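Local coordinates for protein prephenate dehydrogenase (Aquifex aeolicus, PDB 2G5C) that probably catalyses the NAD(+)-dependent oxidative decarboxylation of prephenate to 4-hydroxyphenylpyruvate, a step of tyrosine biosynthesis, at residues 252-255 against 256-260. Residues are numbered along the deposited sequence; the frame is centred on the assembly and turned at random.
Sequences LNHL and KELIV
K256 reaches back less than one turn, near the end of helix 238-260, to lie beside N253, the two side chains running the same way. Its CB rests 3.5 Å from the carbonyl O of L252, the atom that accepts the K256 backbone N-H at 2.8 Å in a nearly straight bond (164°). From there CG stands anti to the backbone N (chi1 178°) and CD continues the extended line. The chain then bends at chi3 (63°), which brings CE alongside the N253 amide, and NZ ends at the salt bridge it makes with E249 of the second subunit. The same hydrogen bond recurs from E257 N to N253 O, L258 N to H254 O and I259 N to L255 O, the last being longer (3.2 Å) and more bent. On another flank, L258 CD1 meets the H254 ring obliquely, 3.7 Å from CE1, while L258 CG sits 3.3 Å from H254 O. L255 and I259, one turn apart, touch more loosely, with L255 CG 4.4 Å from I259 CD1. This i to i+4 bonding carries helix 238-260 through to its C-terminal end, in the dimerization domain and within a predicted coiled coil. Helix 264-279 of the same chain packs back against it: L267 and Y270 meet L255, E266 and Y270 meet L258, and the Y270 ring lies nearly parallel to that of H254. The second subunit also packs here, its F248 on L252, A189 on L255 and I245 on K256, so L255 is shared between the hairpin partner and the dimer mate.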
loop_
_atom_site.group_PDB
_atom_site.type_symbol
_atom_site.label_atom_id
_atom_site.label_comp_id
_atom_site.label_asym_id
_atom_site.label_seq_id
_atom_site.Cartn_x
_atom_site.Cartn_y
_atom_site.Cartn_z
ATOM N N LEU A 252 -13.054 9.903 3.318
ATOM C CA LEU A 252 -11.962 10.546 4.035
ATOM C C LEU A 252 -12.455 11.767 4.820
ATOM O O LEU A 252 -11.995 12.027 5.930
ATOM C CB LEU A 252 -10.853 10.951 3.053
ATOM C CG LEU A 252 -9.637 11.706 3.621
ATOM C CD1 LEU A 252 -9.019 10.900 4.760
ATOM C CD2 LEU A 252 -8.596 11.964 2.510
ATOM N N ASN A 253 -13.396 12.516 4.252
ATOM C CA ASN A 253 -13.903 13.686 4.950
ATOM C C ASN A 253 -14.779 13.298 6.135
ATOM O O ASN A 253 -14.833 14.019 7.136
ATOM C CB ASN A 253 -14.658 14.603 3.987
ATOM C CG ASN A 253 -13.727 15.327 3.046
ATOM O OD1 ASN A 253 -12.645 15.747 3.443
ATOM N ND2 ASN A 253 -14.143 15.490 1.797
ATOM N N HIS A 254 -15.454 12.158 6.024
ATOM C CA HIS A 254 -16.290 11.666 7.113
ATOM C C HIS A 254 -15.329 11.334 8.252
ATOM O O HIS A 254 -15.577 11.665 9.410
ATOM C CB HIS A 254 -17.066 10.425 6.658
ATOM C CG HIS A 254 -17.898 9.797 7.733
ATOM N ND1 HIS A 254 -17.365 8.967 8.698
ATOM C CD2 HIS A 254 -19.221 9.890 8.007
ATOM C CE1 HIS A 254 -18.324 8.575 9.518
ATOM N NE2 HIS A 254 -19.460 9.122 9.122
ATOM N N LEU A 255 -14.214 10.693 7.914
ATOM C CA LEU A 255 -13.205 10.351 8.913
ATOM C C LEU A 255 -12.639 11.636 9.534
ATOM O O LEU A 255 -12.557 11.771 10.762
ATOM C CB LEU A 255 -12.077 9.536 8.264
ATOM C CG LEU A 255 -10.924 9.112 9.185
ATOM C CD1 LEU A 255 -11.472 8.335 10.371
ATOM C CD2 LEU A 255 -9.932 8.259 8.402
ATOM N N LYS A 256 -12.252 12.582 8.680
ATOM C CA LYS A 256 -11.703 13.852 9.139
ATOM C C LYS A 256 -12.623 14.520 10.152
ATOM O O LYS A 256 -12.175 14.987 11.198
ATOM C CB LYS A 256 -11.488 14.797 7.955
ATOM C CG LYS A 256 -10.951 16.167 8.344
ATOM C CD LYS A 256 -10.796 17.063 7.122
ATOM C CE LYS A 256 -12.130 17.336 6.447
ATOM N NZ LYS A 256 -11.944 18.091 5.171
ATOM N N GLU A 257 -13.913 14.563 9.830
ATOM C CA GLU A 257 -14.897 15.177 10.710
ATOM C C GLU A 257 -14.981 14.494 12.064
ATOM O O GLU A 257 -15.121 15.164 13.085
ATOM C CB GLU A 257 -16.277 15.195 10.036
ATOM C CG GLU A 257 -16.357 16.193 8.889
ATOM C CD GLU A 257 -15.798 17.553 9.280
ATOM O OE1 GLU A 257 -16.278 18.131 10.280
ATOM O OE2 GLU A 257 -14.874 18.044 8.593
ATOM N N LEU A 258 -14.901 13.167 12.087
ATOM C CA LEU A 258 -14.950 12.458 13.361
ATOM C C LEU A 258 -13.769 12.896 14.217
ATOM O O LEU A 258 -13.849 12.926 15.443
ATOM C CB LEU A 258 -14.901 10.943 13.142
ATOM C CG LEU A 258 -16.086 10.319 12.395
ATOM C CD1 LEU A 258 -15.908 8.812 12.335
ATOM C CD2 LEU A 258 -17.393 10.660 13.108
ATOM N N ILE A 259 -12.670 13.247 13.562
ATOM C CA ILE A 259 -11.475 13.692 14.271
ATOM C C ILE A 259 -11.611 15.140 14.727
ATOM O O ILE A 259 -11.263 15.484 15.857
ATOM C CB ILE A 259 -10.222 13.555 13.376
ATOM C CG1 ILE A 259 -9.992 12.083 13.042
ATOM C CG2 ILE A 259 -9.016 14.137 14.089
ATOM C CD1 ILE A 259 -8.938 11.823 11.966
ATOM N N VAL A 260 -12.119 15.991 13.842
ATOM C CA VAL A 260 -12.302 17.399 14.166
ATOM C C VAL A 260 -13.150 17.597 15.420
ATOM O O VAL A 260 -12.819 18.421 16.276
ATOM C CB VAL A 260 -12.975 18.155 13.001
ATOM C CG1 VAL A 260 -13.494 19.507 13.490
ATOM C CG2 VAL A 260 -11.976 18.351 11.864
#